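Local coordinates for phosphoserine phosphatase RsbX (Bacillus subtilis, PDB 3W42), which dephosphorylates the stressosome protein RsbS and acts as a negative regulator of sigma-B in the general stress response, at residues Q171-L180 against L191-S199; V71-M82 against L131-T140. One frame throughout, in Å; residues are numbered along the deposited sequence.

Contact 1: residues Q171-L180 against L191-S199; sequences QSVEEISNSL and LTYILGQLS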
loop_
_atom_site.group_PDB
_atom_site.type_symbol
_atom_site.label_atom_id
_atom_site.label_comp_id
_atom_site.label_asym_id
_atom_site.label_seq_id
_atom_site.Cartn_x
_atom_site.Cartn_y
_atom_site.Cartn_z
ATOM N N GLN A 171 -0.635 18.229 7.183
ATOM C CA GLN A 171 -1.320 19.006 6.191
ATOM C C GLN A 171 -0.988 18.686 4.783
ATOM O O GLN A 171 -1.544 19.264 3.866
ATOM C CB GLN A 171 -1.099 20.532 6.409
ATOM C CG GLN A 171 -1.608 21.086 7.687
ATOM C CD GLN A 171 -1.492 22.622 7.687
ATOM O OE1 GLN A 171 -2.394 23.288 7.124
ATOM N NE2 GLN A 171 -0.468 23.139 8.260
ATOM N N SER A 172 0.004 17.783 4.592
ATOM C CA SER A 172 0.453 17.391 3.271
ATOM C C SER A 172 1.113 16.022 3.426
ATOM O O SER A 172 1.535 15.648 4.530
ATOM C CB SER A 172 1.455 18.419 2.764
ATOM O OG SER A 172 2.648 18.369 3.504
ATOM N N VAL A 173 1.348 15.342 2.319
ATOM C CA VAL A 173 2.021 14.077 2.387
ATOM C C VAL A 173 3.500 14.256 2.830
ATOM O O VAL A 173 4.040 13.411 3.520
ATOM C CB VAL A 173 1.893 13.225 1.146
ATOM C CG1 VAL A 173 0.421 12.807 0.940
ATOM C CG2 VAL A 173 2.427 13.883 -0.127
ATOM N N GLU A 174 4.157 15.346 2.418
ATOM C CA GLU A 174 5.516 15.586 2.877
ATOM C C GLU A 174 5.551 15.717 4.384
ATOM O O GLU A 174 6.435 15.198 5.070
ATOM C CB GLU A 174 6.105 16.842 2.229
ATOM C CG GLU A 174 7.452 17.261 2.722
ATOM C CD GLU A 174 8.016 18.401 1.887
ATOM O OE1 GLU A 174 8.038 18.300 0.629
ATOM O OE2 GLU A 174 8.375 19.439 2.422
ATOM N N GLU A 175 4.634 16.492 4.921
ATOM C CA GLU A 175 4.531 16.657 6.387
ATOM C C GLU A 175 4.264 15.368 7.087
ATOM O O GLU A 175 4.870 15.080 8.129
ATOM C CB GLU A 175 3.549 17.730 6.819
ATOM C CG GLU A 175 4.038 19.123 6.496
ATOM C CD GLU A 175 3.081 20.218 6.503
ATOM O OE1 GLU A 175 2.238 20.142 5.560
ATOM O OE2 GLU A 175 3.334 21.269 7.064
ATOM N N ILE A 176 3.365 14.529 6.585
ATOM C CA ILE A 176 3.083 13.266 7.229
ATOM C C ILE A 176 4.342 12.385 7.160
ATOM O O ILE A 176 4.666 11.710 8.137
ATOM C CB ILE A 176 1.866 12.555 6.573
ATOM C CG1 ILE A 176 0.559 13.388 6.742
ATOM C CG2 ILE A 176 1.645 11.196 7.273
ATOM C CD1 ILE A 176 -0.568 13.019 5.808
ATOM N N SER A 177 4.994 12.349 6.022
ATOM C CA SER A 177 6.216 11.552 5.918
ATOM C C SER A 177 7.265 12.002 6.961
ATOM O O SER A 177 7.863 11.211 7.687
ATOM C CB SER A 177 6.764 11.645 4.511
ATOM O OG SER A 177 7.898 10.796 4.369
ATOM N N ASN A 178 7.433 13.318 7.063
ATOM C CA ASN A 178 8.382 13.824 8.026
ATOM C C ASN A 178 7.969 13.486 9.446
ATOM O O ASN A 178 8.814 13.193 10.325
ATOM C CB ASN A 178 8.618 15.303 7.790
ATOM C CG ASN A 178 9.406 15.604 6.524
ATOM O OD1 ASN A 178 9.284 16.738 5.978
ATOM N ND2 ASN A 178 10.135 14.636 6.006
ATOM N N SER A 179 6.651 13.480 9.706
ATOM C CA SER A 179 6.105 13.123 11.018
ATOM C C SER A 179 6.468 11.711 11.442
ATOM O O SER A 179 6.544 11.413 12.653
ATOM C CB SER A 179 4.589 13.277 10.944
ATOM O OG SER A 179 3.942 13.103 12.162
ATOM N N LEU A 180 6.672 10.822 10.479
ATOM C CA LEU A 180 7.008 9.418 10.703
ATOM C C LEU A 180 8.479 9.136 10.764
ATOM O O LEU A 180 8.865 7.979 10.935
ATOM C CB LEU A 180 6.384 8.577 9.538
ATOM C CG LEU A 180 4.842 8.568 9.477
ATOM C CD1 LEU A 180 4.397 7.938 8.166
ATOM C CD2 LEU A 180 4.214 7.918 10.644
ATOM N N LEU A 191 11.176 -1.174 4.821
ATOM C CA LEU A 191 10.065 -0.287 5.228
ATOM C C LEU A 191 9.595 0.422 3.998
ATOM O O LEU A 191 10.370 1.169 3.361
ATOM C CB LEU A 191 10.579 0.686 6.285
ATOM C CG LEU A 191 9.580 1.518 7.049
ATOM C CD1 LEU A 191 10.234 2.139 8.279
ATOM C CD2 LEU A 191 8.951 2.585 6.231
ATOM N N THR A 192 8.305 0.249 3.647
ATOM C CA THR A 192 7.645 0.870 2.495
ATOM C C THR A 192 6.373 1.466 2.922
ATOM O O THR A 192 5.578 0.805 3.618
ATOM C CB THR A 192 7.418 -0.168 1.372
ATOM O OG1 THR A 192 8.632 -0.809 1.044
ATOM C CG2 THR A 192 6.876 0.476 0.146
ATOM N N TYR A 193 6.096 2.695 2.482
ATOM C CA TYR A 193 4.755 3.239 2.662
ATOM C C TYR A 193 4.407 4.127 1.501
ATOM O O TYR A 193 5.257 4.730 0.853
ATOM C CB TYR A 193 4.564 3.965 4.026
ATOM C CG TYR A 193 5.450 5.129 4.324
ATOM C CD1 TYR A 193 5.213 6.388 3.818
ATOM C CD2 TYR A 193 6.524 4.985 5.184
ATOM C CE1 TYR A 193 6.040 7.467 4.173
ATOM C CE2 TYR A 193 7.309 6.054 5.545
ATOM C CZ TYR A 193 7.086 7.272 5.044
ATOM O OH TYR A 193 7.908 8.315 5.432
ATOM N N ILE A 194 3.095 4.224 1.252
ATOM C CA ILE A 194 2.503 5.145 0.301
ATOM C C ILE A 194 1.554 6.021 1.077
ATOM O O ILE A 194 0.674 5.518 1.760
ATOM C CB ILE A 194 1.769 4.440 -0.831
ATOM C CG1 ILE A 194 2.659 3.498 -1.632
ATOM C CG2 ILE A 194 1.058 5.463 -1.727
ATOM C CD1 ILE A 194 1.972 2.767 -2.789
ATOM N N LEU A 195 1.718 7.331 0.979
ATOM C CA LEU A 195 0.841 8.324 1.538
ATOM C C LEU A 195 0.020 8.973 0.433
ATOM O O LEU A 195 0.576 9.292 -0.645
ATOM C CB LEU A 195 1.630 9.420 2.189
ATOM C CG LEU A 195 2.357 9.010 3.468
ATOM C CD1 LEU A 195 3.340 10.006 3.955
ATOM C CD2 LEU A 195 1.160 8.885 4.657
ATOM N N GLY A 196 -1.229 9.314 0.708
ATOM C CA GLY A 196 -2.025 10.103 -0.183
ATOM C C GLY A 196 -2.861 11.120 0.584
ATOM O O GLY A 196 -3.322 10.892 1.676
ATOM N N GLN A 197 -3.028 12.266 -0.060
ATOM C CA GLN A 197 -3.922 13.334 0.390
ATOM C C GLN A 197 -4.876 13.593 -0.771
ATOM O O GLN A 197 -4.432 13.948 -1.863
ATOM C CB GLN A 197 -3.151 14.583 0.802
ATOM C CG GLN A 197 -4.078 15.736 1.137
ATOM C CD GLN A 197 -3.308 16.913 1.661
ATOM O OE1 GLN A 197 -3.707 17.466 2.711
ATOM N NE2 GLN A 197 -2.298 17.323 0.987
ATOM N N LEU A 198 -6.180 13.435 -0.502
ATOM C CA LEU A 198 -7.222 13.464 -1.561
ATOM C C LEU A 198 -7.977 14.763 -1.516
ATOM O O LEU A 198 -8.475 15.193 -0.437
ATOM C CB LEU A 198 -8.203 12.301 -1.292
ATOM C CG LEU A 198 -7.589 10.926 -1.566
ATOM C CD1 LEU A 198 -8.297 9.838 -0.840
ATOM C CD2 LEU A 198 -7.624 10.652 -3.102
ATOM N N SER A 199 -8.152 15.393 -2.657
ATOM C CA SER A 199 -8.912 16.626 -2.822
ATOM C C SER A 199 -10.427 16.317 -2.952
ATOM O O SER A 199 -11.160 17.336 -3.036
ATOM C CB SER A 199 -8.393 17.382 -4.046
ATOM O OG SER A 199 -7.013 17.596 -3.876
ATOM O OXT SER A 199 -10.793 15.137 -3.071
HETATM O O HOH W 1 9.829 9.376 7.259
#
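Leu180 and Ser177 meet the ring of Tyr193 from two directions: Leu180 CD1 lies over one face, 4.2 Å from Tyr193 CZ and displaced toward the rim, while Ser177 OG sits at the edge, in the ring plane. The phenol is further stacked with Tyr15 of the adjacent strand 10-17. Ser177 OG and Tyr193 OH share a hydrogen bond of 2.7 Å. The serine hydroxyl reaches it because it stands anti to its backbone nitrogen (chi1 -176°), and a water oxygen 2.9 Å from Tyr193 OH donates to the carbonyl oxygen of Ser177.

Further along the strand, Leu195 fits beneath the helix with both methyls engaged. Its CD2 meets Ile176 CG2 at 3.5 Å, and its CD1 lies against the backbone at Val173 O and Ser177 N. Val173 CG1 drops between Leu195 CB, at 3.8 Å, and the peptide joining Gly196 to Gln197, whose extended chain runs up beside the start of the helix. Ser172 is the N-cap residue; its OG accepts from Glu175 N at 3.1 Å, with an N-H...O angle of 165°, and donates to Glu175 OE1.

Helix 173-179 is thus laid on the six-stranded sheet of the PPM-type sandwich by aliphatic contacts of Val173, Ile176 and Leu195 together with the tyrosine ring, and the hydrogen bonding gives the buried Tyr193 hydroxyl two polar partners, the serine hydroxyl and the water.

Contact 2: residues V71-M82 against L131-T140; sequences VESIIERCNQAM and LSGKPQKYKT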
loop_
_atom_site.group_PDB
_atom_site.type_symbol
_atom_site.label_atom_id
_atom_site.label_comp_id
_atom_site.label_asym_id
_atom_site.label_seq_id
_atom_site.Cartn_x
_atom_site.Cartn_y
_atom_site.Cartn_z
ATOM N N VAL A 71 -10.102 -4.741 -8.122
ATOM C CA VAL A 71 -9.059 -5.149 -7.168
ATOM C C VAL A 71 -9.002 -6.631 -6.875
ATOM O O VAL A 71 -7.954 -7.216 -6.761
ATOM C CB VAL A 71 -9.041 -4.313 -5.878
ATOM C CG1 VAL A 71 -8.648 -2.848 -6.153
ATOM C CG2 VAL A 71 -10.409 -4.370 -5.146
ATOM N N GLU A 72 -10.169 -7.272 -6.782
ATOM C CA GLU A 72 -10.216 -8.673 -6.492
ATOM C C GLU A 72 -9.702 -9.495 -7.675
ATOM O O GLU A 72 -9.074 -10.546 -7.483
ATOM C CB GLU A 72 -11.637 -9.139 -6.073
ATOM C CG GLU A 72 -11.706 -10.409 -5.481
ATOM C CD GLU A 72 -13.025 -10.641 -4.658
ATOM O OE1 GLU A 72 -13.590 -9.691 -3.918
ATOM O OE2 GLU A 72 -13.400 -11.828 -4.771
ATOM N N SER A 73 -9.985 -9.058 -8.894
ATOM C CA SER A 73 -9.381 -9.709 -10.047
ATOM C C SER A 73 -7.869 -9.611 -10.075
ATOM O O SER A 73 -7.170 -10.580 -10.348
ATOM C CB SER A 73 -9.921 -9.099 -11.308
ATOM O OG SER A 73 -9.372 -9.747 -12.458
ATOM N N ILE A 74 -7.384 -8.424 -9.768
ATOM C CA ILE A 74 -5.950 -8.194 -9.779
ATOM C C ILE A 74 -5.289 -9.082 -8.701
ATOM O O ILE A 74 -4.278 -9.761 -8.937
ATOM C CB ILE A 74 -5.567 -6.721 -9.552
ATOM C CG1 ILE A 74 -6.186 -5.849 -10.653
ATOM C CG2 ILE A 74 -4.039 -6.599 -9.497
ATOM C CD1 ILE A 74 -5.992 -4.361 -10.413
ATOM N N ILE A 75 -5.863 -9.098 -7.476
ATOM C CA ILE A 75 -5.235 -9.848 -6.405
ATOM C C ILE A 75 -5.229 -11.334 -6.687
ATOM O O ILE A 75 -4.293 -12.023 -6.289
ATOM C CB ILE A 75 -5.838 -9.472 -5.036
ATOM C CG1 ILE A 75 -4.750 -9.738 -3.953
ATOM C CG2 ILE A 75 -7.100 -10.184 -4.774
ATOM C CD1 ILE A 75 -5.195 -9.179 -2.545
ATOM N N GLU A 76 -6.255 -11.834 -7.402
ATOM C CA GLU A 76 -6.250 -13.263 -7.741
ATOM C C GLU A 76 -5.176 -13.591 -8.782
ATOM O O GLU A 76 -4.569 -14.663 -8.663
ATOM C CB GLU A 76 -7.660 -13.675 -8.200
ATOM C CG GLU A 76 -7.686 -15.062 -8.767
ATOM C CD GLU A 76 -7.218 -16.187 -7.860
ATOM O OE1 GLU A 76 -7.046 -15.975 -6.553
ATOM O OE2 GLU A 76 -7.011 -17.283 -8.405
ATOM N N ARG A 77 -4.924 -12.713 -9.731
ATOM C CA ARG A 77 -3.795 -12.927 -10.595
ATOM C C ARG A 77 -2.502 -12.999 -9.789
ATOM O O ARG A 77 -1.595 -13.785 -10.096
ATOM C CB ARG A 77 -3.669 -11.808 -11.650
ATOM C CG ARG A 77 -4.789 -11.765 -12.657
ATOM C CD ARG A 77 -4.532 -10.684 -13.693
ATOM N NE ARG A 77 -5.577 -10.552 -14.682
ATOM C CZ ARG A 77 -5.648 -11.225 -15.822
ATOM N NH1 ARG A 77 -4.787 -12.181 -16.128
ATOM N NH2 ARG A 77 -6.612 -10.932 -16.692
ATOM N N CYS A 78 -2.384 -12.075 -8.844
ATOM C CA CYS A 78 -1.224 -12.070 -7.949
ATOM C C CYS A 78 -1.103 -13.386 -7.197
ATOM O O CYS A 78 -0.016 -13.982 -7.153
ATOM C CB CYS A 78 -1.302 -10.926 -6.969
ATOM S SG CYS A 78 -1.125 -9.284 -7.751
ATOM N N ASN A 79 -2.225 -13.886 -6.658
ATOM C CA ASN A 79 -2.183 -15.148 -5.964
ATOM C C ASN A 79 -1.697 -16.303 -6.856
ATOM O O ASN A 79 -0.857 -17.090 -6.476
ATOM C CB ASN A 79 -3.583 -15.465 -5.445
ATOM C CG ASN A 79 -3.586 -16.594 -4.461
ATOM O OD1 ASN A 79 -2.743 -16.683 -3.612
ATOM N ND2 ASN A 79 -4.505 -17.545 -4.679
ATOM N N GLN A 80 -2.238 -16.344 -8.077
ATOM C CA GLN A 80 -1.776 -17.418 -9.001
ATOM C C GLN A 80 -0.308 -17.336 -9.330
ATOM O O GLN A 80 0.365 -18.368 -9.440
ATOM C CB GLN A 80 -2.605 -17.396 -10.297
ATOM C CG GLN A 80 -4.062 -17.867 -10.017
ATOM C CD GLN A 80 -4.827 -18.133 -11.214
ATOM O OE1 GLN A 80 -4.307 -18.690 -12.188
ATOM N NE2 GLN A 80 -6.096 -17.733 -11.183
ATOM N N ALA A 81 0.253 -16.122 -9.383
ATOM C CA ALA A 81 1.681 -15.943 -9.633
ATOM C C ALA A 81 2.560 -16.382 -8.433
ATOM O O ALA A 81 3.736 -16.565 -8.613
ATOM C CB ALA A 81 1.964 -14.489 -9.934
ATOM N N MET A 82 1.965 -16.550 -7.259
ATOM C CA MET A 82 2.717 -16.963 -6.094
ATOM C C MET A 82 2.957 -18.457 -6.005
ATOM O O MET A 82 3.786 -18.914 -5.222
ATOM C CB MET A 82 2.081 -16.468 -4.794
ATOM C CG MET A 82 1.972 -14.969 -4.693
ATOM S SD MET A 82 3.534 -14.060 -4.735
ATOM C CE MET A 82 3.584 -13.548 -6.471
ATOM N N LEU A 131 -0.589 -14.399 0.241
ATOM C CA LEU A 131 -0.857 -14.896 -1.083
ATOM C C LEU A 131 0.170 -15.961 -1.385
ATOM O O LEU A 131 1.354 -15.704 -1.568
ATOM C CB LEU A 131 -0.773 -13.790 -2.123
ATOM C CG LEU A 131 -1.748 -12.631 -1.952
ATOM C CD1 LEU A 131 -1.529 -11.558 -2.974
ATOM C CD2 LEU A 131 -3.220 -13.063 -1.985
ATOM N N SER A 132 -0.308 -17.228 -1.482
ATOM C CA SER A 132 0.535 -18.388 -1.628
ATOM C C SER A 132 0.340 -19.148 -2.934
ATOM O O SER A 132 1.083 -20.055 -3.220
ATOM C CB SER A 132 0.247 -19.355 -0.459
ATOM O OG SER A 132 -1.056 -19.917 -0.654
ATOM N N GLY A 133 -0.732 -18.845 -3.664
ATOM C CA GLY A 133 -1.116 -19.661 -4.818
ATOM C C GLY A 133 -2.213 -20.645 -4.507
ATOM O O GLY A 133 -2.737 -21.235 -5.377
ATOM N N LYS A 134 -2.497 -20.869 -3.251
ATOM C CA LYS A 134 -3.654 -21.682 -2.857
ATOM C C LYS A 134 -4.920 -20.879 -2.748
ATOM O O LYS A 134 -4.883 -19.682 -2.721
ATOM C CB LYS A 134 -3.372 -22.261 -1.518
ATOM C CG LYS A 134 -2.142 -23.133 -1.448
ATOM C CD LYS A 134 -2.271 -24.277 -0.445
ATOM C CE LYS A 134 -3.517 -25.219 -0.636
ATOM N NZ LYS A 134 -4.173 -25.670 0.658
ATOM N N PRO A 135 -6.090 -21.523 -2.660
ATOM C CA PRO A 135 -7.337 -20.697 -2.807
ATOM C C PRO A 135 -7.637 -19.637 -1.708
ATOM O O PRO A 135 -7.257 -19.883 -0.573
ATOM C CB PRO A 135 -8.476 -21.757 -2.936
ATOM C CG PRO A 135 -7.777 -23.045 -3.115
ATOM C CD PRO A 135 -6.348 -22.962 -2.790
ATOM N N GLN A 136 -8.257 -18.536 -2.055
ATOM C CA GLN A 136 -8.519 -17.429 -1.140
ATOM C C GLN A 136 -9.922 -17.095 -1.227
ATOM O O GLN A 136 -10.477 -17.082 -2.321
ATOM C CB GLN A 136 -7.793 -16.121 -1.531
ATOM C CG GLN A 136 -6.336 -16.195 -1.236
ATOM C CD GLN A 136 -5.881 -16.045 0.260
ATOM O OE1 GLN A 136 -4.777 -16.314 0.575
ATOM N NE2 GLN A 136 -6.746 -15.524 1.132
ATOM N N LYS A 137 -10.513 -16.568 -0.142
ATOM C CA LYS A 137 -11.863 -15.974 -0.123
ATOM C C LYS A 137 -11.698 -14.487 0.215
ATOM O O LYS A 137 -11.603 -14.041 1.344
ATOM C CB LYS A 137 -12.748 -16.621 0.906
ATOM C CG LYS A 137 -13.147 -18.006 0.556
ATOM C CD LYS A 137 -13.804 -18.614 1.773
ATOM C CE LYS A 137 -14.697 -19.762 1.446
ATOM N NZ LYS A 137 -15.595 -19.992 2.609
ATOM N N TYR A 138 -11.486 -13.704 -0.808
ATOM C CA TYR A 138 -11.116 -12.310 -0.684
ATOM C C TYR A 138 -12.281 -11.478 -0.130
ATOM O O TYR A 138 -13.471 -11.806 -0.319
ATOM C CB TYR A 138 -10.762 -11.775 -2.080
ATOM C CG TYR A 138 -9.604 -12.492 -2.709
ATOM C CD1 TYR A 138 -8.376 -12.406 -2.143
ATOM C CD2 TYR A 138 -9.758 -13.309 -3.832
ATOM C CE1 TYR A 138 -7.328 -12.996 -2.771
ATOM C CE2 TYR A 138 -8.696 -13.993 -4.375
ATOM C CZ TYR A 138 -7.492 -13.792 -3.877
ATOM O OH TYR A 138 -6.412 -14.435 -4.416
ATOM N N LYS A 139 -11.921 -10.398 0.510
ATOM C CA LYS A 139 -12.848 -9.397 0.996
ATOM C C LYS A 139 -12.533 -8.093 0.240
ATOM O O LYS A 139 -11.371 -7.679 0.245
ATOM C CB LYS A 139 -12.713 -9.279 2.532
ATOM C CG LYS A 139 -13.292 -8.153 3.161
ATOM C CD LYS A 139 -14.777 -8.166 2.948
ATOM C CE LYS A 139 -15.419 -6.947 3.638
ATOM N NZ LYS A 139 -16.909 -6.960 3.565
ATOM N N THR A 140 -13.416 -7.550 -0.513
ATOM C CA THR A 140 -13.216 -6.275 -1.116
ATOM C C THR A 140 -14.046 -5.240 -0.425
ATOM O O THR A 140 -15.272 -5.424 -0.236
ATOM C CB THR A 140 -13.543 -6.336 -2.610
ATOM O OG1 THR A 140 -12.634 -7.237 -3.237
ATOM C CG2 THR A 140 -13.434 -4.898 -3.234
HETATM O O HOH W 2 -13.043 -6.320 -6.561
HETATM O O HOH W 3 -13.154 -14.484 -3.024
HETATM O O HOH W 4 -8.438 -17.851 -4.966
HETATM O O HOH W 5 -3.248 -17.754 -1.120
#
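Ile75 and Tyr138 form a CH-pi contact, with Ile75 CG2 3.6 Å from the ring centroid and 17° off the ring normal. The opposite face of the ring is covered by Gln136 CB from its own loop. Apolar contacts continue inward: Leu131 CD1 lies 3.8 Å from Ile75 CG1, the two side chains crossing at about a right angle, and also reaches Cys78 CB. Leu131 CB rests against Met82 CG, and at the other end of the helix Val71 CG2 meets Thr140 CG2 at 3.6 Å.

Two carboxylates accept hydroxyl protons. Tyr138 OH donates to Glu76 OE1 over 2.7 Å, the acceptor lying at the ring edge; a bend at chi2 (58°) brings the glutamate back to the phenol. Glu76 OE2 takes a further bond from Gln80 NE2. Glu72 OE1 takes the proton of Thr140 OG1 at 2.7 Å on its anti lone pair.

Asn79 binds the backbone of the loop through both ends of its amide. Asn79 OD1 accepts from Gly133 N at 3.0 Å, the donor standing well above the carbonyl plane, and Asn79 ND2 gives a proton to Lys134 O at 2.9 Å, nearly in its own amide plane. Gly133 CA makes a CA-H...O contact with Asn79 O at 3.1 Å; its backbone angles (phi 99°) by themselves call for glycine, and Asn79 O and Met82 C crowd the same spot. Ser132 OG, accepting from Lys134 N, forms an ST turn here.

The helix side chains thus bind Gly133 N, Lys134 O and the Tyr138 and Thr140 hydroxyls directly, while waters bridge Glu72 OE2 to Tyr138 N and Glu76 OE1 to Gln136 N. The donors round Glu76 (Tyr138 OH, Gln80 NE2 and a water) would probably favour its charged form.

Overall arrangement
Contact 2 comes first along the chain and closes before contact 1 opens; their centres lie 28 Å apart on opposite sides of the chain's centre, with nearest atoms about 12 Å apart. Each belongs to a different half of the alpha-beta beta-alpha sandwich. Contact 1 places helix 173-179 on strand 191-198 of the six-stranded sheet. In contact 2, helix 71-81, which also packs on strands 88-96 and 101-107 of the five-stranded sheet, receives the loop leading into that sheet's outermost strand 140-144. Together they sample both outer helical layers of one phosphatase domain, whose manganese ion, bound by Asp44, Asp156 and Asp189, touches neither contact.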